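Long-range contacts in DNA damage response protein Rtt109, putative (Neosartorya fumigata, PDB 5ZB9), which probably catalyses transfer of the acetyl group from acetyl-CoA to lysines of histone H3, in DNA replication and the response to DNA damage: residues Ile25-Ser33 / Gly413-Tyr424; Ile173-Thr184 / Glu197-Ala205. One frame throughout, in Å; residues are numbered along the deposited sequence.

Contact 1: residues Ile25-Ser33 / Gly413-Tyr424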
loop_
_atom_site.group_PDB
_atom_site.type_symbol
_atom_site.label_atom_id
_atom_site.label_comp_id
_atom_site.label_asym_id
_atom_site.label_seq_id
_atom_site.Cartn_x
_atom_site.Cartn_y
_atom_site.Cartn_z
ATOM N N ILE A 25 3.726 17.911 -8.926
ATOM C CA ILE A 25 3.461 17.032 -7.798
ATOM C C ILE A 25 3.384 17.785 -6.476
ATOM O O ILE A 25 4.119 18.747 -6.234
ATOM C CB ILE A 25 4.529 15.920 -7.680
ATOM C CG1 ILE A 25 5.925 16.522 -7.520
ATOM C CG2 ILE A 25 4.480 15.031 -8.890
ATOM C CD1 ILE A 25 6.958 15.524 -7.107
ATOM N N ARG A 26 2.469 17.340 -5.629
ATOM C CA ARG A 26 2.387 17.833 -4.270
ATOM C C ARG A 26 2.309 16.626 -3.345
ATOM O O ARG A 26 1.345 15.858 -3.353
ATOM C CB ARG A 26 1.190 18.770 -4.089
ATOM C CG ARG A 26 1.316 20.050 -4.917
ATOM C CD ARG A 26 0.089 20.962 -4.837
ATOM N NE ARG A 26 0.320 22.219 -5.548
ATOM C CZ ARG A 26 0.024 22.425 -6.829
ATOM N NH1 ARG A 26 -0.533 21.463 -7.550
ATOM N NH2 ARG A 26 0.282 23.596 -7.391
ATOM N N HIS A 27 3.367 16.450 -2.577
ATOM C CA HIS A 27 3.476 15.361 -1.645
ATOM C C HIS A 27 3.332 15.934 -0.238
ATOM O O HIS A 27 4.176 16.699 0.218
ATOM C CB HIS A 27 4.821 14.655 -1.848
ATOM C CG HIS A 27 5.148 13.638 -0.801
ATOM N ND1 HIS A 27 6.431 13.183 -0.589
ATOM C CD2 HIS A 27 4.366 12.988 0.093
ATOM C CE1 HIS A 27 6.426 12.298 0.392
ATOM N NE2 HIS A 27 5.185 12.165 0.825
ATOM N N ILE A 28 2.250 15.600 0.449
ATOM C CA ILE A 28 2.123 16.071 1.814
ATOM C C ILE A 28 2.150 14.870 2.736
ATOM O O ILE A 28 1.723 13.784 2.365
ATOM C CB ILE A 28 0.843 16.916 2.031
ATOM C CG1 ILE A 28 -0.414 16.082 1.832
ATOM C CG2 ILE A 28 0.821 18.125 1.085
ATOM C CD1 ILE A 28 -1.672 16.858 2.116
ATOM N N SER A 29 2.695 15.056 3.930
ATOM C CA SER A 29 2.778 13.962 4.881
ATOM C C SER A 29 2.522 14.446 6.297
ATOM O O SER A 29 2.447 15.648 6.549
ATOM C CB SER A 29 4.144 13.272 4.797
ATOM O OG SER A 29 5.174 14.082 5.334
ATOM N N SER A 30 2.369 13.503 7.217
ATOM C CA SER A 30 2.232 13.838 8.628
ATOM C C SER A 30 3.357 13.158 9.397
ATOM O O SER A 30 3.929 12.178 8.928
ATOM C CB SER A 30 0.861 13.416 9.159
ATOM O OG SER A 30 0.691 12.014 9.060
ATOM N N ALA A 31 3.699 13.682 10.565
ATOM C CA ALA A 31 4.799 13.098 11.321
ATOM C C ALA A 31 4.301 11.812 11.936
ATOM O O ALA A 31 3.099 11.679 12.177
ATOM C CB ALA A 31 5.303 14.055 12.386
ATOM N N PRO A 32 5.209 10.854 12.173
ATOM C CA PRO A 32 4.806 9.588 12.792
ATOM C C PRO A 32 4.108 9.832 14.119
ATOM O O PRO A 32 4.614 10.584 14.948
ATOM C CB PRO A 32 6.133 8.848 13.002
ATOM C CG PRO A 32 7.083 9.475 12.046
ATOM C CD PRO A 32 6.651 10.899 11.877
ATOM N N SER A 33 2.945 9.227 14.304
ATOM C CA SER A 33 2.236 9.339 15.563
ATOM C C SER A 33 1.720 7.963 15.951
ATOM O O SER A 33 1.522 7.115 15.083
ATOM C CB SER A 33 1.098 10.358 15.459
ATOM O OG SER A 33 0.187 10.001 14.443
ATOM N N GLY A 413 11.968 10.801 3.848
ATOM C CA GLY A 413 10.957 10.780 2.808
ATOM C C GLY A 413 9.740 11.610 3.157
ATOM O O GLY A 413 8.614 11.244 2.834
ATOM N N ARG A 414 9.968 12.730 3.829
ATOM C CA ARG A 414 8.885 13.634 4.178
ATOM C C ARG A 414 8.435 14.403 2.943
ATOM O O ARG A 414 9.191 14.573 1.984
ATOM C CB ARG A 414 9.323 14.579 5.292
ATOM C CG ARG A 414 9.560 13.858 6.609
ATOM C CD ARG A 414 10.010 14.800 7.713
ATOM N NE ARG A 414 11.443 15.065 7.653
ATOM C CZ ARG A 414 11.980 16.280 7.595
ATOM N NH1 ARG A 414 11.200 17.355 7.594
ATOM N NH2 ARG A 414 13.300 16.420 7.542
ATOM N N GLY A 415 7.189 14.850 2.946
ATOM C CA GLY A 415 6.674 15.542 1.782
ATOM C C GLY A 415 7.170 16.969 1.643
ATOM O O GLY A 415 7.943 17.460 2.460
ATOM N N HIS A 416 6.718 17.628 0.582
ATOM C CA HIS A 416 6.887 19.062 0.426
ATOM C C HIS A 416 6.360 19.804 1.648
ATOM O O HIS A 416 6.876 20.855 2.015
ATOM C CB HIS A 416 6.174 19.535 -0.837
ATOM C CG HIS A 416 6.687 18.892 -2.084
ATOM N ND1 HIS A 416 5.949 17.984 -2.811
ATOM C CD2 HIS A 416 7.873 19.012 -2.726
ATOM C CE1 HIS A 416 6.656 17.578 -3.852
ATOM N NE2 HIS A 416 7.827 18.186 -3.824
ATOM N N ALA A 417 5.328 19.247 2.273
ATOM C CA ALA A 417 4.763 19.807 3.491
ATOM C C ALA A 417 4.505 18.722 4.522
ATOM O O ALA A 417 3.829 17.729 4.248
ATOM C CB ALA A 417 3.476 20.554 3.186
ATOM N N VAL A 418 5.062 18.908 5.708
ATOM C CA VAL A 418 4.747 18.047 6.831
ATOM C C VAL A 418 3.666 18.713 7.667
ATOM O O VAL A 418 3.902 19.745 8.283
ATOM C CB VAL A 418 5.981 17.771 7.690
ATOM C CG1 VAL A 418 5.609 16.898 8.873
ATOM C CG2 VAL A 418 7.078 17.122 6.841
ATOM N N LEU A 419 2.473 18.131 7.662
ATOM C CA LEU A 419 1.347 18.698 8.383
ATOM C C LEU A 419 1.090 17.963 9.684
ATOM O O LEU A 419 1.454 16.795 9.837
ATOM C CB LEU A 419 0.086 18.662 7.525
ATOM C CG LEU A 419 0.243 19.337 6.175
ATOM C CD1 LEU A 419 -1.031 19.190 5.346
ATOM C CD2 LEU A 419 0.605 20.800 6.378
ATOM N N SER A 420 0.465 18.661 10.625
ATOM C CA SER A 420 -0.045 18.020 11.824
ATOM C C SER A 420 -1.098 16.998 11.413
ATOM O O SER A 420 -1.674 17.092 10.322
ATOM C CB SER A 420 -0.644 19.051 12.781
ATOM O OG SER A 420 -1.831 19.620 12.238
ATOM N N GLU A 421 -1.348 16.026 12.280
ATOM C CA GLU A 421 -2.404 15.056 12.043
ATOM C C GLU A 421 -3.722 15.737 11.676
ATOM O O GLU A 421 -4.421 15.313 10.750
ATOM C CB GLU A 421 -2.590 14.178 13.272
ATOM C CG GLU A 421 -3.714 13.175 13.151
ATOM C CD GLU A 421 -3.529 12.007 14.096
ATOM O OE1 GLU A 421 -2.360 11.706 14.432
ATOM O OE2 GLU A 421 -4.542 11.396 14.504
ATOM N N GLU A 422 -4.034 16.810 12.394
ATOM C CA GLU A 422 -5.251 17.581 12.175
ATOM C C GLU A 422 -5.273 18.255 10.799
ATOM O O GLU A 422 -6.271 18.180 10.076
ATOM C CB GLU A 422 -5.402 18.630 13.283
ATOM C CG GLU A 422 -6.599 19.553 13.123
ATOM C CD GLU A 422 -6.589 20.709 14.116
ATOM O OE1 GLU A 422 -7.650 20.983 14.721
ATOM O OE2 GLU A 422 -5.523 21.350 14.283
ATOM N N ASP A 423 -4.172 18.908 10.435
ATOM C CA ASP A 423 -4.095 19.618 9.158
ATOM C C ASP A 423 -4.077 18.686 7.950
ATOM O O ASP A 423 -4.619 19.023 6.888
ATOM C CB ASP A 423 -2.859 20.516 9.127
ATOM C CG ASP A 423 -2.983 21.699 10.061
ATOM O OD1 ASP A 423 -4.116 21.976 10.501
ATOM O OD2 ASP A 423 -1.956 22.353 10.346
ATOM N N TYR A 424 -3.445 17.527 8.110
ATOM C CA TYR A 424 -3.413 16.528 7.048
ATOM C C TYR A 424 -4.833 16.056 6.734
ATOM O O TYR A 424 -5.247 16.051 5.565
ATOM C CB TYR A 424 -2.515 15.346 7.439
ATOM C CG TYR A 424 -2.465 14.250 6.402
ATOM C CD1 TYR A 424 -1.486 14.246 5.411
ATOM C CD2 TYR A 424 -3.401 13.222 6.405
ATOM C CE1 TYR A 424 -1.442 13.244 4.452
ATOM C CE2 TYR A 424 -3.372 12.224 5.449
ATOM C CZ TYR A 424 -2.388 12.235 4.477
ATOM O OH TYR A 424 -2.360 11.232 3.535
HETATM O O HOH W 1 8.802 14.735 -1.263
#

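Contact 2: residues Ile173-Thr184 / Glu197-Ala205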
loop_
_atom_site.group_PDB
_atom_site.type_symbol
_atom_site.label_atom_id
_atom_site.label_comp_id
_atom_site.label_asym_id
_atom_site.label_seq_id
_atom_site.Cartn_x
_atom_site.Cartn_y
_atom_site.Cartn_z
ATOM N N ILE A 173 3.837 -3.301 -8.671
ATOM C CA ILE A 173 4.729 -3.922 -7.704
ATOM C C ILE A 173 5.925 -4.636 -8.360
ATOM O O ILE A 173 7.034 -4.613 -7.826
ATOM C CB ILE A 173 3.910 -4.908 -6.820
ATOM C CG1 ILE A 173 3.041 -4.104 -5.853
ATOM C CG2 ILE A 173 4.797 -5.901 -6.069
ATOM C CD1 ILE A 173 3.817 -3.085 -5.065
ATOM N N ASP A 174 5.704 -5.242 -9.527
ATOM C CA ASP A 174 6.718 -6.097 -10.161
ATOM C C ASP A 174 8.115 -5.453 -10.285
ATOM O O ASP A 174 9.101 -6.078 -9.906
ATOM C CB ASP A 174 6.231 -6.562 -11.542
ATOM C CG ASP A 174 6.973 -7.794 -12.046
ATOM O OD1 ASP A 174 7.209 -8.725 -11.250
ATOM O OD2 ASP A 174 7.320 -7.841 -13.241
ATOM N N PRO A 175 8.214 -4.206 -10.797
ATOM C CA PRO A 175 9.566 -3.635 -10.916
ATOM C C PRO A 175 10.216 -3.319 -9.571
ATOM O O PRO A 175 11.445 -3.339 -9.466
ATOM C CB PRO A 175 9.337 -2.348 -11.715
ATOM C CG PRO A 175 8.036 -2.539 -12.390
ATOM C CD PRO A 175 7.212 -3.330 -11.426
ATOM N N ILE A 176 9.412 -3.023 -8.557
ATOM C CA ILE A 176 9.967 -2.823 -7.226
ATOM C C ILE A 176 10.545 -4.135 -6.740
ATOM O O ILE A 176 11.686 -4.193 -6.278
ATOM C CB ILE A 176 8.921 -2.339 -6.224
ATOM C CG1 ILE A 176 8.212 -1.102 -6.757
ATOM C CG2 ILE A 176 9.571 -2.049 -4.884
ATOM C CD1 ILE A 176 7.240 -0.500 -5.775
ATOM N N LEU A 177 9.731 -5.182 -6.863
ATOM C CA LEU A 177 10.101 -6.539 -6.488
ATOM C C LEU A 177 11.435 -6.940 -7.108
ATOM O O LEU A 177 12.300 -7.492 -6.439
ATOM C CB LEU A 177 8.995 -7.518 -6.915
ATOM C CG LEU A 177 9.299 -9.024 -6.997
ATOM C CD1 LEU A 177 9.551 -9.643 -5.637
ATOM C CD2 LEU A 177 8.171 -9.753 -7.713
ATOM N N ARG A 178 11.607 -6.630 -8.388
ATOM C CA ARG A 178 12.727 -7.164 -9.142
ATOM C C ARG A 178 13.998 -6.320 -9.067
ATOM O O ARG A 178 14.964 -6.591 -9.770
ATOM C CB ARG A 178 12.305 -7.366 -10.594
ATOM C CG ARG A 178 11.275 -8.462 -10.710
ATOM C CD ARG A 178 10.938 -8.782 -12.131
ATOM N NE ARG A 178 9.811 -9.703 -12.198
ATOM C CZ ARG A 178 9.920 -11.018 -12.073
ATOM N NH1 ARG A 178 11.111 -11.567 -11.877
ATOM N NH2 ARG A 178 8.836 -11.784 -12.148
ATOM N N GLU A 179 13.996 -5.306 -8.209
ATOM C CA GLU A 179 15.221 -4.598 -7.870
ATOM C C GLU A 179 15.965 -5.353 -6.775
ATOM O O GLU A 179 17.103 -5.029 -6.450
ATOM C CB GLU A 179 14.922 -3.168 -7.419
ATOM C CG GLU A 179 14.782 -2.184 -8.577
ATOM C CD GLU A 179 16.019 -2.153 -9.469
ATOM O OE1 GLU A 179 16.026 -2.854 -10.510
ATOM O OE2 GLU A 179 16.987 -1.429 -9.128
ATOM N N TYR A 180 15.308 -6.366 -6.214
ATOM C CA TYR A 180 15.860 -7.148 -5.114
ATOM C C TYR A 180 16.192 -8.564 -5.552
ATOM O O TYR A 180 15.737 -9.028 -6.600
ATOM C CB TYR A 180 14.883 -7.182 -3.943
ATOM C CG TYR A 180 14.584 -5.817 -3.369
ATOM C CD1 TYR A 180 13.494 -5.077 -3.810
ATOM C CD2 TYR A 180 15.393 -5.268 -2.386
ATOM C CE1 TYR A 180 13.224 -3.828 -3.287
ATOM C CE2 TYR A 180 15.132 -4.025 -1.862
ATOM C CZ TYR A 180 14.047 -3.306 -2.313
ATOM O OH TYR A 180 13.790 -2.057 -1.781
ATOM N N GLU A 181 16.984 -9.254 -4.742
ATOM C CA GLU A 181 17.432 -10.598 -5.088
ATOM C C GLU A 181 16.327 -11.635 -4.914
ATOM O O GLU A 181 15.495 -11.516 -4.012
ATOM C CB GLU A 181 18.645 -10.983 -4.238
ATOM C CG GLU A 181 19.886 -10.194 -4.580
ATOM C CD GLU A 181 20.210 -10.248 -6.061
ATOM O OE1 GLU A 181 20.522 -11.351 -6.565
ATOM O OE2 GLU A 181 20.140 -9.189 -6.725
ATOM N N PRO A 182 16.314 -12.654 -5.785
ATOM C CA PRO A 182 15.377 -13.774 -5.642
ATOM C C PRO A 182 15.582 -14.515 -4.331
ATOM O O PRO A 182 16.658 -14.446 -3.742
ATOM C CB PRO A 182 15.715 -14.677 -6.834
ATOM C CG PRO A 182 16.341 -13.770 -7.828
ATOM C CD PRO A 182 17.104 -12.750 -7.024
ATOM N N GLU A 183 14.553 -15.214 -3.876
ATOM C CA GLU A 183 14.652 -16.017 -2.664
ATOM C C GLU A 183 14.252 -17.463 -2.956
ATOM O O GLU A 183 13.626 -17.754 -3.978
ATOM C CB GLU A 183 13.783 -15.421 -1.558
ATOM C CG GLU A 183 14.086 -13.956 -1.287
ATOM C CD GLU A 183 13.243 -13.365 -0.164
ATOM O OE1 GLU A 183 11.997 -13.492 -0.219
ATOM O OE2 GLU A 183 13.829 -12.769 0.773
ATOM N N THR A 184 14.603 -18.363 -2.046
ATOM C CA THR A 184 14.473 -19.790 -2.292
ATOM C C THR A 184 13.266 -20.421 -1.614
ATOM O O THR A 184 12.743 -21.431 -2.084
ATOM C CB THR A 184 15.726 -20.523 -1.829
ATOM O OG1 THR A 184 16.173 -19.938 -0.600
ATOM C CG2 THR A 184 16.820 -20.389 -2.873
ATOM N N GLU A 197 21.745 -15.121 0.129
ATOM C CA GLU A 197 20.630 -14.177 0.187
ATOM C C GLU A 197 20.720 -13.203 1.357
ATOM O O GLU A 197 19.980 -12.217 1.395
ATOM C CB GLU A 197 19.296 -14.930 0.268
ATOM C CG GLU A 197 18.943 -15.733 -0.972
ATOM C CD GLU A 197 17.794 -16.699 -0.737
ATOM O OE1 GLU A 197 16.913 -16.410 0.107
ATOM O OE2 GLU A 197 17.783 -17.758 -1.397
ATOM N N SER A 198 21.611 -13.472 2.311
ATOM C CA SER A 198 21.695 -12.641 3.512
ATOM C C SER A 198 22.504 -11.364 3.280
ATOM O O SER A 198 22.143 -10.302 3.784
ATOM C CB SER A 198 22.292 -13.434 4.680
ATOM O OG SER A 198 21.965 -12.841 5.928
ATOM N N ALA A 199 23.587 -11.465 2.511
ATOM C CA ALA A 199 24.456 -10.315 2.257
ATOM C C ALA A 199 23.814 -9.293 1.314
ATOM O O ALA A 199 24.310 -8.175 1.164
ATOM C CB ALA A 199 25.791 -10.781 1.694
ATOM N N LYS A 200 22.709 -9.682 0.684
ATOM C CA LYS A 200 22.027 -8.832 -0.292
ATOM C C LYS A 200 20.562 -8.600 0.072
ATOM O O LYS A 200 19.955 -9.405 0.778
ATOM C CB LYS A 200 22.128 -9.456 -1.687
ATOM C CG LYS A 200 21.886 -10.962 -1.695
ATOM C CD LYS A 200 22.594 -11.635 -2.864
ATOM C CE LYS A 200 24.070 -11.251 -2.922
ATOM N NZ LYS A 200 24.798 -11.589 -1.662
ATOM N N SER A 201 20.005 -7.492 -0.404
ATOM C CA SER A 201 18.590 -7.200 -0.198
ATOM C C SER A 201 17.734 -8.072 -1.116
ATOM O O SER A 201 17.923 -8.076 -2.342
ATOM C CB SER A 201 18.306 -5.722 -0.448
ATOM O OG SER A 201 17.729 -5.123 0.698
ATOM N N SER A 202 16.802 -8.819 -0.528
ATOM C CA SER A 202 15.991 -9.750 -1.310
ATOM C C SER A 202 14.495 -9.570 -1.068
ATOM O O SER A 202 14.087 -8.928 -0.097
ATOM C CB SER A 202 16.405 -11.192 -1.005
ATOM O OG SER A 202 16.252 -11.482 0.370
ATOM N N ALA A 203 13.683 -10.149 -1.952
ATOM C CA ALA A 203 12.238 -9.948 -1.890
ATOM C C ALA A 203 11.436 -10.986 -2.663
ATOM O O ALA A 203 11.898 -11.540 -3.664
ATOM C CB ALA A 203 11.885 -8.558 -2.398
ATOM N N THR A 204 10.215 -11.219 -2.188
ATOM C CA THR A 204 9.229 -12.047 -2.876
ATOM C C THR A 204 7.872 -11.341 -2.796
ATOM O O THR A 204 7.589 -10.634 -1.818
ATOM C CB THR A 204 9.139 -13.475 -2.255
ATOM O OG1 THR A 204 10.438 -14.079 -2.243
ATOM C CG2 THR A 204 8.175 -14.380 -3.044
ATOM N N ALA A 205 7.044 -11.513 -3.823
ATOM C CA ALA A 205 5.693 -10.955 -3.826
ATOM C C ALA A 205 4.670 -12.057 -3.586
ATOM O O ALA A 205 4.762 -13.141 -4.178
ATOM C CB ALA A 205 5.413 -10.240 -5.138
HETATM O O HOH W 2 11.892 -14.250 -4.764
#

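Contact 1: residues Ile25-Ser33 / Gly413-Tyr424
Three groups converge on the carbonyl oxygen of His27: the amides of His416 and Ala417, both in weak bonds, and a CA-H...O contact from Gly415 CA. This is where the short strand 417-419 adds in parallel to strand 22-35, at an edge of the mixed sheet of the histone acetyltransferase fold. Two sound bonds follow, with Ser29 N giving a nearly straight one of 2.9 Å to Ala417 O and Leu419 N one of 2.7 Å to Ser29 O. Side chains of both segments add to the backbone bonds here. The amide of His27 points in the ring plane of His416 at ND1, 3.0 Å away, so ND1 is the acceptor and probably carries no proton, while NE2 bonds Gln464. Gly415 CA sits over the face of the His27 imidazole, 3.4 Å from its centroid, a CH-pi contact. That ring, with CG anti to the backbone N (chi1 171°), is also held by His55 at NE2. The N-H of the same glycine points at Ser29 OG almost linearly (170°).

On the sheet face carrying Ile28 and Leu419, the isoleucine CD1 meets leucine CD1, while its CG1 lies 4.0 Å from Tyr424 CE1. The edge of that phenol also faces Ile28 O, and its hydroxyl bonds Glu77. Helix 421-432 follows, with Ser420 as N-cap: its OG accepts from Asp423 N. Farther along strand 22-35, Ser33 OG donates to Glu421 OE1 at 3.1 Å, meeting that oxygen nearly along its C-O axis.

Contact 2: residues Ile173-Thr184 / Glu197-Ala205
A chain leaving a helix is clamped here against a strand by one isolated backbone bridge and by carboxylate-hydroxyl bonds, on the part of the central sheet formed by strands 202-208 and 317-324. Helix 162-177 ends at Leu177, a type I turn to Tyr180 redirects the chain, and Glu181 then bridges Ser202. Glu181 N donates to Ser201 O at 2.8 Å, in the carbonyl plane and on a lone pair, and Ala203 N returns a bond to Glu181 O.

Glu183 provides the main side-chain grip. Its carboxylate spans two hydroxyls of alternate strand residues: OE1 accepts from Thr204 OG1 at 2.6 Å through its anti lone pair, and OE2 accepts from Ser202 OG at 2.8 Å, met 25° out of the carboxylate plane. Asn324 also donates to OE2, so both oxygens of this buried group are satisfied and its rotation is fixed, consistent with an ionised state. A water carries a further link from Glu183 N to Thr204 OG1.

Within the acetyltransferase fold, apolar side chains pack the helix end onto strand 202-208. With CG anti to the backbone N (chi1 163°), Leu177 reaches the strand: CD1 rests over the backbone between Ala203 O and Ala205 N, and CD2 sits 3.8 Å from Ala205 CB. Tyr180 CB touches Ala203 CB, while its ring presents an edge, CD2, to Ser201 CB. At the far end, Thr184 OG1 donates to Glu197 OE2, 2.8 Å away, but Glu197 is poorly ordered and this bond is less certain than those of Glu183.

In the fold
Contact 1 and contact 2 illustrate two ways of tying chain to one sheet: a parallel strand added from far along the sequence in contact 1, a single bridge plus side-chain bonds from a nearby segment in contact 2. Their centres lie about 29 Å apart and their nearest atoms about 14 Å. Along the chain, contact 2 is nested within the loop that contact 1 closes. No CoA is bound in this model. Of the residues known to bind it, Arg171, two before Ile173, has its side chain about 7 Å from that of Ile173, and Trp168 about 9 Å; in contact 1 the side chains of Ile25 and Leu112 are about 11 Å apart and those of Tyr424 and Ala94 about 12 Å.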